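Local structure of crustacyanin-C1 subunit (1I4U) at residues A[15-20]-A[89-94]; A[102-107]-A[118-123]. The protein binds the carotenoid astaxanthin as a subunit of crustacyanin, the complex that gives the lobster carapace its blue colour. One frame throughout, in Å; residues are numbered along the deposited sequence.

Interaction 1: residues A[15-20]-A[89-94]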
loop_
_atom_site.group_PDB
_atom_site.type_symbol
_atom_site.label_atom_id
_atom_site.label_comp_id
_atom_site.label_asym_id
_atom_site.label_seq_id
_atom_site.Cartn_x
_atom_site.Cartn_y
_atom_site.Cartn_z
ATOM N N VAL A 15 18.397 3.592 5.672
ATOM C CA VAL A 15 17.672 4.756 6.153
ATOM C C VAL A 15 17.426 4.745 7.682
ATOM O O VAL A 15 16.552 3.962 8.117
ATOM C CB VAL A 15 16.268 4.894 5.523
ATOM C CG1 VAL A 15 15.530 5.972 6.306
ATOM C CG2 VAL A 15 16.349 5.201 4.043
ATOM N N ASP A 16 18.137 5.553 8.418
ATOM C CA ASP A 16 18.164 5.813 9.841
ATOM C C ASP A 16 16.885 6.476 10.338
ATOM O O ASP A 16 16.799 7.602 10.739
ATOM C CB ASP A 16 19.354 6.716 10.207
ATOM C CG ASP A 16 19.451 6.900 11.711
ATOM O OD1 ASP A 16 18.854 6.081 12.456
ATOM O OD2 ASP A 16 20.124 7.867 12.130
ATOM N N ARG A 17 15.844 5.676 10.325
ATOM C CA ARG A 17 14.540 6.104 10.766
ATOM C C ARG A 17 14.439 6.488 12.242
ATOM O O ARG A 17 13.701 7.435 12.501
ATOM C CB ARG A 17 13.611 4.941 10.422
ATOM C CG ARG A 17 13.300 4.850 8.938
ATOM C CD ARG A 17 12.222 3.767 8.801
ATOM N NE ARG A 17 12.870 2.449 8.868
ATOM C CZ ARG A 17 12.460 1.347 9.464
ATOM N NH1 ARG A 17 11.377 1.120 10.196
ATOM N NH2 ARG A 17 13.237 0.254 9.369
ATOM N N ASN A 18 15.078 5.841 13.231
ATOM C CA ASN A 18 14.799 6.183 14.635
ATOM C C ASN A 18 15.212 7.614 14.962
ATOM O O ASN A 18 14.575 8.357 15.706
ATOM C CB ASN A 18 15.399 5.266 15.721
ATOM C CG ASN A 18 14.447 5.471 16.926
ATOM O OD1 ASN A 18 14.406 6.600 17.444
ATOM N ND2 ASN A 18 13.681 4.463 17.304
ATOM N N LYS A 19 16.353 7.984 14.407
ATOM C CA LYS A 19 16.834 9.336 14.653
ATOM C C LYS A 19 15.854 10.343 14.056
ATOM O O LYS A 19 15.506 11.354 14.687
ATOM C CB LYS A 19 18.213 9.507 14.033
ATOM C CG LYS A 19 18.646 10.962 13.941
ATOM C CD LYS A 19 19.551 11.154 12.734
ATOM C CE LYS A 19 18.746 11.341 11.455
ATOM N NZ LYS A 19 19.629 11.794 10.331
ATOM N N LEU A 20 15.437 10.059 12.813
ATOM C CA LEU A 20 14.565 11.005 12.102
ATOM C C LEU A 20 13.271 11.103 12.889
ATOM O O LEU A 20 12.690 12.174 13.124
ATOM C CB LEU A 20 14.351 10.534 10.662
ATOM C CG LEU A 20 15.571 10.643 9.726
ATOM C CD1 LEU A 20 15.317 9.894 8.413
ATOM C CD2 LEU A 20 15.957 12.082 9.426
ATOM N N GLY A 89 3.923 0.357 15.225
ATOM C CA GLY A 89 4.877 1.070 16.077
ATOM C C GLY A 89 6.227 1.286 15.424
ATOM O O GLY A 89 7.179 1.695 16.090
ATOM N N GLU A 90 6.372 1.050 14.125
ATOM C CA GLU A 90 7.613 1.325 13.398
ATOM C C GLU A 90 7.808 2.837 13.366
ATOM O O GLU A 90 6.861 3.633 13.373
ATOM C CB GLU A 90 7.566 0.738 11.981
ATOM C CG GLU A 90 7.481 -0.792 11.970
ATOM C CD GLU A 90 7.117 -1.399 10.633
ATOM O OE1 GLU A 90 7.170 -0.790 9.559
ATOM O OE2 GLU A 90 6.770 -2.613 10.601
ATOM N N PRO A 91 9.063 3.269 13.387
ATOM C CA PRO A 91 9.465 4.661 13.390
ATOM C C PRO A 91 9.324 5.392 12.074
ATOM O O PRO A 91 10.254 6.044 11.601
ATOM C CB PRO A 91 10.937 4.577 13.824
ATOM C CG PRO A 91 11.379 3.269 13.291
ATOM C CD PRO A 91 10.198 2.362 13.518
ATOM N N HIS A 92 8.122 5.288 11.523
ATOM C CA HIS A 92 7.784 6.101 10.370
ATOM C C HIS A 92 6.283 6.266 10.295
ATOM O O HIS A 92 5.545 5.588 10.995
ATOM C CB HIS A 92 8.366 5.476 9.137
ATOM C CG HIS A 92 7.888 4.127 8.786
ATOM N ND1 HIS A 92 6.780 3.717 8.139
ATOM C CD2 HIS A 92 8.510 2.965 9.050
ATOM C CE1 HIS A 92 6.760 2.374 8.036
ATOM N NE2 HIS A 92 7.822 1.894 8.588
ATOM N N LEU A 93 5.879 7.189 9.443
ATOM C CA LEU A 93 4.477 7.452 9.192
ATOM C C LEU A 93 3.983 6.534 8.075
ATOM O O LEU A 93 4.725 6.082 7.204
ATOM C CB LEU A 93 4.288 8.911 8.734
ATOM C CG LEU A 93 4.736 9.941 9.772
ATOM C CD1 LEU A 93 4.979 11.277 9.103
ATOM C CD2 LEU A 93 3.709 9.978 10.900
ATOM N N SER A 94 2.675 6.272 8.076
ATOM C CA SER A 94 1.945 5.768 6.929
ATOM C C SER A 94 1.216 6.909 6.228
ATOM O O SER A 94 0.569 7.696 6.883
ATOM C CB SER A 94 0.880 4.783 7.345
ATOM O OG SER A 94 1.441 3.649 7.983
HETATM O O HOH W 1 11.731 7.940 10.329
#
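The edge of the His-92 imidazole receives the guanidinium of Arg-17: NH1 lies in the plane of the ring, 3.6 Å from CD2 of His-92. The two flat groups are turned 62° against each other, with CB of Glu-90 at the edge of the guanidinium near its own plane. This is the lipocalin barrel where the helix 17-24, preceding the first long barrel strand, meets the connection between strands 76-85 and 93-97, consistent with the closed end of the fold.

Pro-91 fills the middle of the contact. Its CD lies 3.7 Å from NH1 of Arg-17, while CB of Arg-17 approaches the carbonyl O of Pro-91 at the same distance. The arginine chain crosses the proline at a slant and bends at chi3 (-79°), bringing NH1 near both Pro-91 and His-92. Asn-18 adds a looser touch beside Pro-91, whose ring also packs on Trp-21 of the same helix.

His-92 is held by its own segment. NE2 donates to the anti lone pair of Glu-90 OE1 at 2.9 Å, bent and tilted out of the ring plane; the long 3.3 Å bond from ND1 meets O of Leu-93 in that plane, but from above the carbonyl plane. If both nitrogens donate, the ring would probably be positively charged. Glu-90 in turn reaches the second subunit, its OE2 accepting from the backbone N of Asn-99 there. NH1 of Arg-17 stays 4.7 Å from OE1 of Glu-90, too far for a salt bridge, though the opposite charges probably still attract.

The polar link between the segments is a water that donates to two backbone carbonyls, 3.0 Å from O of Arg-17 and 2.7 Å from O of Pro-91.

Interaction 2: residues A[102-107]-A[118-123]; sequences AAPLVI and LYSCID
Val-106 and Tyr-119 form an antiparallel hydrogen-bonded pair in the hairpin of strands 102-110 and 115-123, part of the lipocalin barrel wall. N of Val-106 donates to O of Tyr-119 in a nearly straight bond (2.8 Å, 172°), and N of Tyr-119 returns a 2.9 Å bond to O of Val-106. That same Val-106 oxygen also receives a CA-H contact from Leu-118.

Beyond this pair a side chain takes over. OG of Ser-120 donates to O of Pro-104 at 2.6 Å, approaching in the carbonyl plane; a chi1 of -174°, with OG opposite the backbone N, swings the hydroxyl across to the neighbouring strand. CB of Ala-103 and CG of Pro-104 pack around this OG, and CG of Pro-104 also lies 3.7 Å from O of Cys-121. Phe-101 of the second subunit packs on Ala-103, Pro-104 and Ser-120.

The apolar contacts centre on Leu-118. The side chains of Leu-118 and Ile-107 lie side by side, pointing the same way, CD2 of Leu-118 3.9 Å from CG1 of Ile-107, in a non-hydrogen-bonded pair; both touch Tyr-31 of helix 28-31. CD2 of Leu-105 meets CB of Leu-118 at 4.1 Å. On the other face of the sheet, the Tyr-119 ring leads away from strand 102-107, and its OH bonds to Asp-131. Cys-121 is joined by a disulfide to Cys-12.

Pro-104 has no N-H for the next rung, and the strands diverge from antiparallel (146°), which probably explains why the ladder stops short; the serine hydroxyl satisfies the Pro-104 carbonyl and extends the polar link by one side chain.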
loop_
_atom_site.group_PDB
_atom_site.type_symbol
_atom_site.label_atom_id
_atom_site.label_comp_id
_atom_site.label_asym_id
_atom_site.label_seq_id
_atom_site.Cartn_x
_atom_site.Cartn_y
_atom_site.Cartn_z
ATOM N N ALA A 102 -1.939 2.327 1.335
ATOM C CA ALA A 102 -1.176 3.123 2.272
ATOM C C ALA A 102 0.269 2.648 2.207
ATOM O O ALA A 102 0.526 1.472 1.960
ATOM C CB ALA A 102 -1.653 3.070 3.732
ATOM N N ALA A 103 1.206 3.565 2.461
ATOM C CA ALA A 103 2.616 3.225 2.326
ATOM C C ALA A 103 3.461 3.889 3.378
ATOM O O ALA A 103 3.042 4.937 3.902
ATOM C CB ALA A 103 3.138 3.715 0.985
ATOM N N PRO A 104 4.628 3.342 3.656
ATOM C CA PRO A 104 5.502 4.091 4.566
ATOM C C PRO A 104 5.949 5.392 3.905
ATOM O O PRO A 104 6.133 5.461 2.693
ATOM C CB PRO A 104 6.728 3.211 4.674
ATOM C CG PRO A 104 6.692 2.328 3.485
ATOM C CD PRO A 104 5.220 2.105 3.177
ATOM N N LEU A 105 6.185 6.395 4.757
ATOM C CA LEU A 105 6.655 7.672 4.260
ATOM C C LEU A 105 7.647 8.200 5.283
ATOM O O LEU A 105 7.266 8.561 6.394
ATOM C CB LEU A 105 5.484 8.620 3.991
ATOM C CG LEU A 105 5.744 9.943 3.233
ATOM C CD1 LEU A 105 6.442 10.985 4.051
ATOM C CD2 LEU A 105 6.491 9.612 1.942
ATOM N N VAL A 106 8.889 8.251 4.856
ATOM C CA VAL A 106 9.965 8.750 5.688
ATOM C C VAL A 106 10.285 10.179 5.254
ATOM O O VAL A 106 10.360 10.481 4.045
ATOM C CB VAL A 106 11.203 7.886 5.538
ATOM C CG1 VAL A 106 12.342 8.490 6.312
ATOM C CG2 VAL A 106 10.913 6.467 6.024
ATOM N N ILE A 107 10.491 11.038 6.234
ATOM C CA ILE A 107 10.968 12.386 5.999
ATOM C C ILE A 107 12.472 12.303 6.184
ATOM O O ILE A 107 13.026 12.283 7.274
ATOM C CB ILE A 107 10.288 13.411 6.919
ATOM C CG1 ILE A 107 8.762 13.364 6.869
ATOM C CG2 ILE A 107 10.855 14.815 6.670
ATOM C CD1 ILE A 107 8.070 14.134 7.998
ATOM N N LEU A 118 11.256 13.512 0.844
ATOM C CA LEU A 118 10.417 12.382 1.291
ATOM C C LEU A 118 10.736 11.116 0.541
ATOM O O LEU A 118 11.085 11.153 -0.654
ATOM C CB LEU A 118 8.954 12.725 1.069
ATOM C CG LEU A 118 8.505 14.103 1.605
ATOM C CD1 LEU A 118 7.008 14.276 1.281
ATOM C CD2 LEU A 118 8.870 14.265 3.049
ATOM N N TYR A 119 10.589 9.985 1.223
ATOM C CA TYR A 119 10.984 8.705 0.660
ATOM C C TYR A 119 10.048 7.580 1.088
ATOM O O TYR A 119 9.693 7.486 2.271
ATOM C CB TYR A 119 12.405 8.392 1.137
ATOM C CG TYR A 119 13.005 7.120 0.565
ATOM C CD1 TYR A 119 13.264 7.029 -0.786
ATOM C CD2 TYR A 119 13.295 6.014 1.348
ATOM C CE1 TYR A 119 13.799 5.902 -1.391
ATOM C CE2 TYR A 119 13.846 4.880 0.769
ATOM C CZ TYR A 119 14.094 4.827 -0.590
ATOM O OH TYR A 119 14.644 3.681 -1.126
ATOM N N SER A 120 9.684 6.707 0.166
ATOM C CA SER A 120 8.912 5.513 0.421
ATOM C C SER A 120 9.568 4.341 -0.315
ATOM O O SER A 120 10.031 4.535 -1.440
ATOM C CB SER A 120 7.494 5.672 -0.107
ATOM O OG SER A 120 6.677 4.593 0.249
ATOM N N CYS A 121 9.597 3.173 0.293
ATOM C CA CYS A 121 10.200 2.007 -0.381
ATOM C C CYS A 121 9.414 0.759 -0.013
ATOM O O CYS A 121 8.903 0.656 1.106
ATOM C CB CYS A 121 11.671 1.862 0.022
ATOM S SG CYS A 121 12.627 0.699 -0.954
ATOM N N ILE A 122 9.310 -0.144 -0.968
ATOM C CA ILE A 122 8.680 -1.448 -0.779
ATOM C C ILE A 122 9.586 -2.527 -1.305
ATOM O O ILE A 122 10.032 -2.394 -2.455
ATOM C CB ILE A 122 7.298 -1.485 -1.436
ATOM C CG1 ILE A 122 6.501 -2.770 -1.284
ATOM C CG2 ILE A 122 7.337 -1.170 -2.915
ATOM C CD1 ILE A 122 6.126 -3.138 0.144
ATOM N N ASP A 123 9.788 -3.581 -0.508
ATOM C CA ASP A 123 10.452 -4.769 -0.998
ATOM C C ASP A 123 9.487 -5.763 -1.626
ATOM O O ASP A 123 8.412 -6.061 -1.118
ATOM C CB ASP A 123 11.148 -5.466 0.164
ATOM C CG ASP A 123 12.387 -4.717 0.594
ATOM O OD1 ASP A 123 13.294 -4.569 -0.217
ATOM O OD2 ASP A 123 12.395 -4.308 1.753
#

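From the N terminus, the chain passes Cys-12, then enters segment 15-20 and the helix that follows. It travels through strands 33-41 to 76-85 before segment 89-94 returns to that helix, so interaction 1 closes a long loop. Interaction 2 opens afterwards and closes only a short hairpin; the two stand in series, neither nested nor crossed. They meet through neighbouring strands 93-97 and 102-110, where O of Leu-93 probably accepts a bond from N of Leu-105, and through Leu-20, which packs on Val-106. The Cys-12 to Cys-121 disulfide encloses interaction 1 in the sequence and ends within segment 118-123, tying the N-terminal region to the second strand of the hairpin.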